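Long-range contacts in exodeoxyribonuclease III (Methanosarcina mazei, PDB 5J8N), which probably cleaves DNA at abasic sites and trims double-stranded DNA from its 3' ends, as a metal-dependent hydrolase of the exonuclease III family: residues Ile7-Asn12 against Pro241-Ser246; Asp151-His156 against Trp219-Val224; Tyr203-Tyr208 against Ser246-Val251. The protein carries 3 engineered substitutions. One frame throughout, in Å; residues are numbered along the deposited sequence.

In the fold
From the N terminus, the end of strand 3-10 of the six-stranded sheet and the turn after it supply residues 7-12, and contact 1 closes a very long loop by bringing in residues 241-246, just before the last strand. Contact 2 is nested inside that loop: residues 151-156, following strand 146-149, meet strand 218-227 of the other sheet. Contact 3 starts at 203-208, between the two halves of contact 2, and ends at 246-251, so it crosses both others and shares S246 with contact 1. Together they tie the ends of strands from both sheets around the magnesium. N10 meets D151 between contacts 1 and 2, and D222 meets H248 between contacts 2 and 3.

Contact 1: Ile7-Asn12 against Pro241-Ser246; sequences ISWNVN and PEIMGS. With MG (magnesium ion), chain B.
The hydroxyl of S246 makes the only hydrogen bond between these segments, and it does so with backbone: OG donates to N10 O at 2.7 Å, tilted 22° from the carbonyl plane. The serine gets there with OG anti to its own N (chi1 173°). The same oxygen accepts from the backbone N of H248, closing an ST turn, so OG is held by the end of the strand and by its own loop, and fixes the start of residues 246-251 beside that strand end.

W9 carries most of the apolar side. I243 CG2 lies over one face of the indole, 4.0 Å from the centroid of the W9 six-membered ring, a CH-pi contact. V11 CG1, from the tryptophan's own segment, touches the opposite face near its rim. The far edge of the ring meets a polar atom, with M244 O 3.3 Å from W9 CH2 and near the ring plane. At the other end, NE1 is satisfied by H248 O. I243 also reaches up the strand, its CD1 meeting I7 CD1 at 4.2 Å, and L25 of helix 22-27 packs against I7, W9 and I243.

This is the C-terminal end of strand 3-10, where the DNase I-like fold places metal ligands. N10 OD1 accepts from the backbone N of N12 at 2.9 Å, an Asx turn that curls the chain round to put N12 at the ion. N12 OD1 binds magnesium directly at 2.1 Å, and its ND2 bonds to Y208 OH; four waters and E38 complete the metal shell. N10, a predicted ligand, reaches the metal here through water 1, which donates to N10 OD1 at 2.7 Å. Its ND2 bonds to D151 OD2, which holds the amide's rotation from its other end.

Contact 2: Asp151-His156 against Trp219-Val224; sequences DVNTAH and WRLDYV
Y223 lies across residues 152-156 and can be followed outward from its CB. There chi1 (-58°) sets CG beside the backbone N, and the ring extends along the loop. V152 crosses it at about a right angle: CG sits at the fringe of V152 CG2, while CD1 comes to 3.4 Å from that methyl. Next along, CE1 runs beside the T154 carbonyl, whose O lies at the ring edge and in its plane. On the far side of the ring, CE2 rests over one face of the R220 guanidinium, itself paired with D160 and D191. At the tip, OH donates to T154 O at 2.8 Å and accepts a weak bond from H156 N at 3.0 Å, so one hydroxyl holds two points of a loop without regular structure.

The backbones meet directly as well. V152 N donates to L221 O at 2.8 Å, nearly head-on to the carbonyl (171°), and L221 CD2 packs on the T154 backbone at 3.7 Å from its C. D151 and D222 form an antiparallel non-hydrogen-bonded pair, with their side chains on the same face of the sheet. D222 OD1 comes within 3.3 Å of D151 CB, and the two carboxylate planes are turned 48° apart. D222 OD2 is held by S204 OG and H248 ND1. D151, besides its bond to N10, takes a weak one at OD1 from N153 N, 2.9 Å away. This grouping of D151, N153 and D222 is consistent with their predicted roles in the active site of an exonuclease III-type nuclease.

Contact 3: Tyr203-Tyr208 against Ser246-Val251; sequences YSWWSY and SDHCPV. Engineered in segment 203-208: Y208 (natural residue Met).
The loop carrying H248, part of the predicted active site, is joined here to the short, weakly bonded strand 205-206, with W205 and H248 as a single backbone bridge. Two backbone bonds flank it. C249 N donates to S204 O at 2.8 Å, arriving well above the carbonyl plane, 38° out of it, and W206 N donates to D247 O at 3.1 Å.

The W205 indole serves both D247 and H248. CG anti to the tryptophan's N (chi1 178°) carries it over H248 toward D247. Its NE1 donates to D247 OD2 at 2.8 Å; the acceptor lies in the indole plane, yet the carboxylate is met from above its own plane. The five-membered ring turns its edge to the face of H248 in a T-shaped pair, planes 64° apart, with W205 CD1 3.4 Å from H248 NE2. W205 CB also sits over the imidazole, a CH-pi contact. The tryptophan thus limits the tilt of the histidine from one face.

D247, a predicted metal ligand with its side chain about 4 Å from the magnesium, is flanked on another side by Y208, an engineered residue. D247 CB lies over the Y208 ring, 3.7 Å from CE2, and the carboxylate is almost parallel to that ring. Farther along, the C249 sulfur touches the edge of the W206 indole, SG to CH2 3.6 Å.

S204 and W205 both face W219 in a classic beta bulge, which joins this segment to strand 218-227. From the other segment, C249 and V251 pack on I239 of strand 234-239, and P250 lies on I7 and W9 of strand 3-10.

Contact 1: Ile7-Asn12 against Pro241-Ser246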
loop_
_atom_site.group_PDB
_atom_site.type_symbol
_atom_site.label_atom_id
_atom_site.label_comp_id
_atom_site.label_asym_id
_atom_site.label_seq_id
_atom_site.Cartn_x
_atom_site.Cartn_y
_atom_site.Cartn_z
ATOM N N ILE A 7 7.521 6.225 0.196
ATOM C CA ILE A 7 6.641 6.115 1.362
ATOM C C ILE A 7 5.241 5.838 0.837
ATOM O O ILE A 7 4.864 6.281 -0.256
ATOM C CB ILE A 7 6.732 7.381 2.223
ATOM C CG1 ILE A 7 5.995 7.228 3.573
ATOM C CG2 ILE A 7 6.203 8.651 1.478
ATOM C CD1 ILE A 7 6.408 8.315 4.578
ATOM N N SER A 8 4.479 5.048 1.573
ATOM C CA SER A 8 3.165 4.565 1.219
ATOM C C SER A 8 2.252 4.728 2.407
ATOM O O SER A 8 2.647 4.364 3.540
ATOM C CB SER A 8 3.282 3.104 0.824
ATOM O OG SER A 8 1.992 2.501 0.539
ATOM N N TRP A 9 1.061 5.271 2.201
ATOM C CA TRP A 9 0.231 5.626 3.323
ATOM C C TRP A 9 -1.248 5.503 2.982
ATOM O O TRP A 9 -1.716 6.189 2.064
ATOM C CB TRP A 9 0.537 7.092 3.751
ATOM C CG TRP A 9 -0.073 7.497 5.086
ATOM C CD1 TRP A 9 -0.580 6.685 6.076
ATOM C CD2 TRP A 9 -0.162 8.836 5.581
ATOM N NE1 TRP A 9 -0.981 7.466 7.189
ATOM C CE2 TRP A 9 -0.701 8.784 6.891
ATOM C CE3 TRP A 9 0.226 10.063 5.050
ATOM C CZ2 TRP A 9 -0.945 9.927 7.644
ATOM C CZ3 TRP A 9 0.022 11.207 5.811
ATOM C CH2 TRP A 9 -0.580 11.123 7.106
ATOM N N ASN A 10 -1.997 4.713 3.759
ATOM C CA ASN A 10 -3.463 4.760 3.675
ATOM C C ASN A 10 -3.932 5.927 4.535
ATOM O O ASN A 10 -3.710 5.909 5.773
ATOM C CB ASN A 10 -4.079 3.445 4.163
ATOM C CG ASN A 10 -5.590 3.497 4.207
ATOM O OD1 ASN A 10 -6.184 4.531 4.549
ATOM N ND2 ASN A 10 -6.250 2.364 3.870
ATOM N N VAL A 11 -4.468 6.941 3.867
ATOM C CA VAL A 11 -4.780 8.212 4.498
ATOM C C VAL A 11 -6.178 8.293 5.066
ATOM O O VAL A 11 -6.528 9.258 5.746
ATOM C CB VAL A 11 -4.565 9.379 3.528
ATOM C CG1 VAL A 11 -3.048 9.550 3.241
ATOM C CG2 VAL A 11 -5.330 9.250 2.239
ATOM N N ASN A 12 -7.011 7.281 4.761
ATOM C CA ASN A 12 -8.396 7.211 5.286
ATOM C C ASN A 12 -9.214 8.464 4.927
ATOM O O ASN A 12 -10.060 8.934 5.686
ATOM C CB ASN A 12 -8.440 6.958 6.824
ATOM C CG ASN A 12 -9.731 6.245 7.266
ATOM O OD1 ASN A 12 -10.255 5.325 6.561
ATOM N ND2 ASN A 12 -10.162 6.564 8.462
ATOM N N PRO A 241 5.553 5.249 12.588
ATOM C CA PRO A 241 4.459 5.394 13.551
ATOM C C PRO A 241 4.337 6.821 14.101
ATOM O O PRO A 241 3.306 7.143 14.723
ATOM C CB PRO A 241 4.828 4.376 14.663
ATOM C CG PRO A 241 6.325 4.234 14.562
ATOM C CD PRO A 241 6.634 4.383 13.090
ATOM N N GLU A 242 5.335 7.656 13.883
ATOM C CA GLU A 242 5.296 9.049 14.344
ATOM C C GLU A 242 4.457 9.921 13.414
ATOM O O GLU A 242 4.174 11.055 13.785
ATOM C CB GLU A 242 6.725 9.633 14.503
ATOM C CG GLU A 242 7.473 9.888 13.155
ATOM C CD GLU A 242 8.170 8.681 12.522
ATOM O OE1 GLU A 242 9.066 8.894 11.690
ATOM O OE2 GLU A 242 7.856 7.518 12.849
ATOM N N ILE A 243 4.019 9.428 12.270
ATOM C CA ILE A 243 3.231 10.247 11.344
ATOM C C ILE A 243 1.750 10.027 11.597
ATOM O O ILE A 243 1.251 8.905 11.438
ATOM C CB ILE A 243 3.593 9.932 9.884
ATOM C CG1 ILE A 243 5.070 10.298 9.686
ATOM C CG2 ILE A 243 2.653 10.721 8.899
ATOM C CD1 ILE A 243 5.603 10.080 8.314
ATOM N N MET A 244 1.077 11.085 12.033
ATOM C CA MET A 244 -0.322 11.075 12.497
ATOM C C MET A 244 -1.240 11.487 11.376
ATOM O O MET A 244 -0.795 11.948 10.338
ATOM C CB MET A 244 -0.477 12.023 13.706
ATOM C CG MET A 244 0.554 11.744 14.840
ATOM S SD MET A 244 0.524 10.039 15.409
ATOM C CE MET A 244 -0.936 9.813 16.307
ATOM N N GLY A 245 -2.529 11.349 11.642
ATOM C CA GLY A 245 -3.555 11.887 10.749
ATOM C C GLY A 245 -4.477 10.856 10.123
ATOM O O GLY A 245 -5.478 11.254 9.523
ATOM N N SER A 246 -4.145 9.597 10.277
ATOM C CA SER A 246 -4.977 8.539 9.757
ATOM C C SER A 246 -5.025 7.396 10.768
ATOM O O SER A 246 -4.266 7.395 11.771
ATOM C CB SER A 246 -4.363 8.044 8.440
ATOM O OG SER A 246 -5.013 6.878 7.915
HETATM MG MG MG B . -9.904 3.386 5.963
HETATM O O HOH W 1 -7.906 3.745 6.457
HETATM O O HOH W 2 -10.125 2.633 7.813
HETATM O O HOH W 3 -11.920 3.098 5.607
HETATM O O HOH W 4 -9.404 1.462 5.153
#

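Contact 2: Asp151-His156 against Trp219-Val224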
loop_
_atom_site.group_PDB
_atom_site.type_symbol
_atom_site.label_atom_id
_atom_site.label_comp_id
_atom_site.label_asym_id
_atom_site.label_seq_id
_atom_site.Cartn_x
_atom_site.Cartn_y
_atom_site.Cartn_z
ATOM N N ASP A 151 -1.957 -1.167 1.233
ATOM C CA ASP A 151 -2.711 -1.674 2.372
ATOM C C ASP A 151 -3.263 -3.009 1.966
ATOM O O ASP A 151 -4.209 -3.072 1.161
ATOM C CB ASP A 151 -3.787 -0.659 2.707
ATOM C CG ASP A 151 -4.718 -1.090 3.774
ATOM O OD1 ASP A 151 -4.543 -2.155 4.385
ATOM O OD2 ASP A 151 -5.692 -0.319 4.028
ATOM N N VAL A 152 -2.655 -4.062 2.502
ATOM C CA VAL A 152 -3.051 -5.434 2.169
ATOM C C VAL A 152 -4.308 -5.805 2.962
ATOM O O VAL A 152 -4.989 -6.781 2.626
ATOM C CB VAL A 152 -1.848 -6.346 2.487
ATOM C CG1 VAL A 152 -2.177 -7.832 2.313
ATOM C CG2 VAL A 152 -0.671 -5.940 1.593
ATOM N N ASN A 153 -4.610 -5.079 4.049
ATOM C CA ASN A 153 -5.780 -5.382 4.886
ATOM C C ASN A 153 -5.727 -6.777 5.502
ATOM O O ASN A 153 -6.768 -7.312 5.910
ATOM C CB ASN A 153 -7.113 -5.153 4.125
ATOM C CG ASN A 153 -7.695 -3.786 4.400
ATOM O OD1 ASN A 153 -7.832 -3.397 5.558
ATOM N ND2 ASN A 153 -7.950 -3.012 3.343
ATOM N N THR A 154 -4.495 -7.296 5.674
ATOM C CA THR A 154 -4.257 -8.559 6.374
ATOM C C THR A 154 -2.954 -8.473 7.130
ATOM O O THR A 154 -1.983 -7.894 6.590
ATOM C CB THR A 154 -4.181 -9.758 5.353
ATOM O OG1 THR A 154 -5.434 -9.860 4.661
ATOM C CG2 THR A 154 -3.935 -11.093 6.060
ATOM N N ALA A 155 -2.943 -8.987 8.367
ATOM C CA ALA A 155 -1.717 -9.169 9.146
ATOM C C ALA A 155 -1.228 -10.581 8.867
ATOM O O ALA A 155 -1.945 -11.548 9.115
ATOM C CB ALA A 155 -2.020 -8.956 10.669
ATOM N N HIS A 156 0.012 -10.692 8.366
ATOM C CA HIS A 156 0.454 -11.969 7.815
ATOM C C HIS A 156 0.577 -13.044 8.888
ATOM O O HIS A 156 0.033 -14.164 8.749
ATOM C CB HIS A 156 1.790 -11.751 7.104
ATOM C CG HIS A 156 2.283 -12.949 6.377
ATOM N ND1 HIS A 156 3.570 -13.022 5.882
ATOM C CD2 HIS A 156 1.690 -14.129 6.083
ATOM C CE1 HIS A 156 3.739 -14.202 5.303
ATOM N NE2 HIS A 156 2.616 -14.892 5.410
ATOM N N TRP A 219 -2.009 -3.444 14.258
ATOM C CA TRP A 219 -1.879 -4.496 13.235
ATOM C C TRP A 219 -0.936 -3.990 12.194
ATOM O O TRP A 219 -1.018 -2.805 11.856
ATOM C CB TRP A 219 -3.236 -4.785 12.566
ATOM C CG TRP A 219 -4.376 -5.243 13.396
ATOM C CD1 TRP A 219 -4.863 -4.696 14.556
ATOM C CD2 TRP A 219 -5.271 -6.303 13.044
ATOM N NE1 TRP A 219 -5.991 -5.379 14.967
ATOM C CE2 TRP A 219 -6.262 -6.365 14.048
ATOM C CE3 TRP A 219 -5.318 -7.212 11.964
ATOM C CZ2 TRP A 219 -7.314 -7.297 14.010
ATOM C CZ3 TRP A 219 -6.385 -8.155 11.928
ATOM C CH2 TRP A 219 -7.357 -8.171 12.946
ATOM N N ARG A 220 -0.106 -4.848 11.604
ATOM C CA ARG A 220 0.673 -4.459 10.422
ATOM C C ARG A 220 -0.109 -4.873 9.183
ATOM O O ARG A 220 -0.146 -6.056 8.811
ATOM C CB ARG A 220 2.059 -5.106 10.451
ATOM C CG ARG A 220 2.999 -4.425 9.461
ATOM C CD ARG A 220 4.476 -4.859 9.682
ATOM N NE ARG A 220 4.650 -6.309 9.431
ATOM C CZ ARG A 220 5.180 -6.843 8.321
ATOM N NH1 ARG A 220 5.278 -8.182 8.202
ATOM N NH2 ARG A 220 5.670 -6.088 7.333
ATOM N N LEU A 221 -0.798 -3.896 8.601
ATOM C CA LEU A 221 -1.634 -4.088 7.405
ATOM C C LEU A 221 -0.993 -3.552 6.148
ATOM O O LEU A 221 -1.474 -3.843 5.052
ATOM C CB LEU A 221 -2.985 -3.371 7.573
ATOM C CG LEU A 221 -3.764 -3.792 8.837
ATOM C CD1 LEU A 221 -5.087 -3.064 8.884
ATOM C CD2 LEU A 221 -4.024 -5.320 8.807
ATOM N N ASP A 222 0.052 -2.723 6.319
ATOM C CA ASP A 222 0.652 -1.998 5.192
ATOM C C ASP A 222 2.035 -2.523 4.978
ATOM O O ASP A 222 2.807 -2.699 5.935
ATOM C CB ASP A 222 0.674 -0.489 5.502
ATOM C CG ASP A 222 -0.710 0.006 5.764
ATOM O OD1 ASP A 222 -1.440 0.280 4.777
ATOM O OD2 ASP A 222 -1.107 0.055 6.947
ATOM N N TYR A 223 2.397 -2.733 3.703
ATOM C CA TYR A 223 3.625 -3.438 3.342
ATOM C C TYR A 223 4.244 -2.825 2.095
ATOM O O TYR A 223 3.541 -2.175 1.302
ATOM C CB TYR A 223 3.318 -4.903 3.016
ATOM C CG TYR A 223 2.651 -5.739 4.080
ATOM C CD1 TYR A 223 1.286 -5.600 4.356
ATOM C CD2 TYR A 223 3.365 -6.749 4.735
ATOM C CE1 TYR A 223 0.654 -6.390 5.307
ATOM C CE2 TYR A 223 2.744 -7.557 5.718
ATOM C CZ TYR A 223 1.376 -7.374 5.946
ATOM O OH TYR A 223 0.772 -8.219 6.857
ATOM N N VAL A 224 5.526 -3.073 1.923
ATOM C CA VAL A 224 6.098 -2.921 0.581
ATOM C C VAL A 224 6.752 -4.238 0.265
ATOM O O VAL A 224 7.649 -4.718 0.976
ATOM C CB VAL A 224 7.097 -1.747 0.428
ATOM C CG1 VAL A 224 7.473 -1.591 -1.038
ATOM C CG2 VAL A 224 6.512 -0.430 0.981
#

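Contact 3: Tyr203-Tyr208 against Ser246-Val251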
loop_
_atom_site.group_PDB
_atom_site.type_symbol
_atom_site.label_atom_id
_atom_site.label_comp_id
_atom_site.label_asym_id
_atom_site.label_seq_id
_atom_site.Cartn_x
_atom_site.Cartn_y
_atom_site.Cartn_z
ATOM N N TYR A 203 3.634 -2.167 13.967
ATOM C CA TYR A 203 2.318 -2.128 13.365
ATOM C C TYR A 203 2.144 -0.895 12.516
ATOM O O TYR A 203 2.871 0.097 12.655
ATOM C CB TYR A 203 1.251 -2.152 14.481
ATOM C CG TYR A 203 1.448 -3.246 15.489
ATOM C CD1 TYR A 203 1.637 -4.569 15.089
ATOM C CD2 TYR A 203 1.450 -2.969 16.856
ATOM C CE1 TYR A 203 1.842 -5.575 16.021
ATOM C CE2 TYR A 203 1.626 -3.968 17.818
ATOM C CZ TYR A 203 1.836 -5.262 17.387
ATOM O OH TYR A 203 2.071 -6.246 18.317
ATOM N N SER A 204 1.112 -0.904 11.677
ATOM C CA SER A 204 0.848 0.256 10.810
ATOM C C SER A 204 -0.594 0.691 10.881
ATOM O O SER A 204 -0.981 1.591 10.141
ATOM C CB SER A 204 1.224 -0.045 9.338
ATOM O OG SER A 204 0.351 -1.075 8.823
ATOM N N TRP A 205 -1.411 0.066 11.720
ATOM C CA TRP A 205 -2.838 0.420 11.886
ATOM C C TRP A 205 -3.242 0.214 13.316
ATOM O O TRP A 205 -2.827 -0.761 13.962
ATOM C CB TRP A 205 -3.732 -0.478 10.966
ATOM C CG TRP A 205 -5.181 -0.158 11.159
ATOM C CD1 TRP A 205 -5.914 0.842 10.519
ATOM C CD2 TRP A 205 -6.103 -0.775 12.090
ATOM N NE1 TRP A 205 -7.213 0.869 11.005
ATOM C CE2 TRP A 205 -7.361 -0.082 11.989
ATOM C CE3 TRP A 205 -5.983 -1.800 13.048
ATOM C CZ2 TRP A 205 -8.471 -0.428 12.733
ATOM C CZ3 TRP A 205 -7.104 -2.103 13.828
ATOM C CH2 TRP A 205 -8.330 -1.425 13.652
ATOM N N TRP A 206 -4.069 1.141 13.800
ATOM C CA TRP A 206 -4.649 1.031 15.131
ATOM C C TRP A 206 -6.072 1.530 15.072
ATOM O O TRP A 206 -6.358 2.493 14.331
ATOM C CB TRP A 206 -3.907 1.869 16.204
ATOM C CG TRP A 206 -2.391 1.641 16.250
ATOM C CD1 TRP A 206 -1.725 0.923 17.173
ATOM C CD2 TRP A 206 -1.410 2.155 15.342
ATOM N NE1 TRP A 206 -0.360 0.924 16.900
ATOM C CE2 TRP A 206 -0.161 1.688 15.776
ATOM C CE3 TRP A 206 -1.479 2.977 14.199
ATOM C CZ2 TRP A 206 1.017 2.023 15.136
ATOM C CZ3 TRP A 206 -0.296 3.294 13.534
ATOM C CH2 TRP A 206 0.939 2.807 14.029
ATOM N N SER A 207 -6.959 0.915 15.844
ATOM C CA SER A 207 -8.321 1.411 15.972
ATOM C C SER A 207 -8.286 2.864 16.478
ATOM O O SER A 207 -7.395 3.272 17.213
ATOM C CB SER A 207 -9.070 0.511 16.958
ATOM O OG SER A 207 -10.386 1.039 17.226
ATOM N N TYR A 208 -9.303 3.642 16.097
ATOM C CA TYR A 208 -9.532 4.947 16.727
ATOM C C TYR A 208 -10.114 4.853 18.119
ATOM O O TYR A 208 -10.331 5.867 18.781
ATOM C CB TYR A 208 -10.477 5.766 15.867
ATOM C CG TYR A 208 -9.964 6.318 14.554
ATOM C CD1 TYR A 208 -9.059 7.352 14.508
ATOM C CD2 TYR A 208 -10.478 5.833 13.367
ATOM C CE1 TYR A 208 -8.644 7.889 13.226
ATOM C CE2 TYR A 208 -10.117 6.346 12.108
ATOM C CZ TYR A 208 -9.199 7.374 12.075
ATOM O OH TYR A 208 -8.872 7.913 10.846
ATOM N N SER A 246 -4.145 9.597 10.277
ATOM C CA SER A 246 -4.977 8.539 9.757
ATOM C C SER A 246 -5.025 7.396 10.768
ATOM O O SER A 246 -4.266 7.395 11.771
ATOM C CB SER A 246 -4.363 8.044 8.440
ATOM O OG SER A 246 -5.013 6.878 7.915
ATOM N N ASP A 247 -5.885 6.407 10.560
ATOM C CA ASP A 247 -5.806 5.194 11.390
ATOM C C ASP A 247 -4.618 4.336 11.028
ATOM O O ASP A 247 -4.213 3.542 11.853
ATOM C CB ASP A 247 -7.131 4.373 11.349
ATOM C CG ASP A 247 -7.640 4.039 9.951
ATOM O OD1 ASP A 247 -7.238 4.621 8.915
ATOM O OD2 ASP A 247 -8.518 3.119 9.900
ATOM N N HIS A 248 -4.091 4.462 9.803
ATOM C CA HIS A 248 -2.824 3.834 9.434
ATOM C C HIS A 248 -1.685 4.844 9.591
ATOM O O HIS A 248 -1.914 6.063 9.500
ATOM C CB HIS A 248 -2.795 3.396 7.969
ATOM C CG HIS A 248 -3.810 2.362 7.610
ATOM N ND1 HIS A 248 -3.456 1.086 7.217
ATOM C CD2 HIS A 248 -5.157 2.439 7.526
ATOM C CE1 HIS A 248 -4.558 0.417 6.905
ATOM N NE2 HIS A 248 -5.593 1.211 7.106
ATOM N N CYS A 249 -0.470 4.331 9.769
ATOM C CA CYS A 249 0.720 5.169 9.552
ATOM C C CYS A 249 1.411 4.728 8.290
ATOM O O CYS A 249 1.147 3.644 7.771
ATOM C CB CYS A 249 1.687 5.108 10.766
ATOM S SG CYS A 249 2.584 3.546 10.921
ATOM N N PRO A 250 2.324 5.522 7.767
ATOM C CA PRO A 250 3.028 5.136 6.536
ATOM C C PRO A 250 4.026 4.027 6.760
ATOM O O PRO A 250 4.489 3.801 7.891
ATOM C CB PRO A 250 3.780 6.427 6.116
ATOM C CG PRO A 250 3.068 7.551 6.872
ATOM C CD PRO A 250 2.641 6.911 8.177
ATOM N N VAL A 251 4.389 3.398 5.652
ATOM C CA VAL A 251 5.509 2.489 5.546
ATOM C C VAL A 251 6.359 2.874 4.370
ATOM O O VAL A 251 5.953 3.700 3.542
ATOM C CB VAL A 251 5.008 0.991 5.417
ATOM C CG1 VAL A 251 4.171 0.595 6.619
ATOM C CG2 VAL A 251 4.203 0.779 4.134
#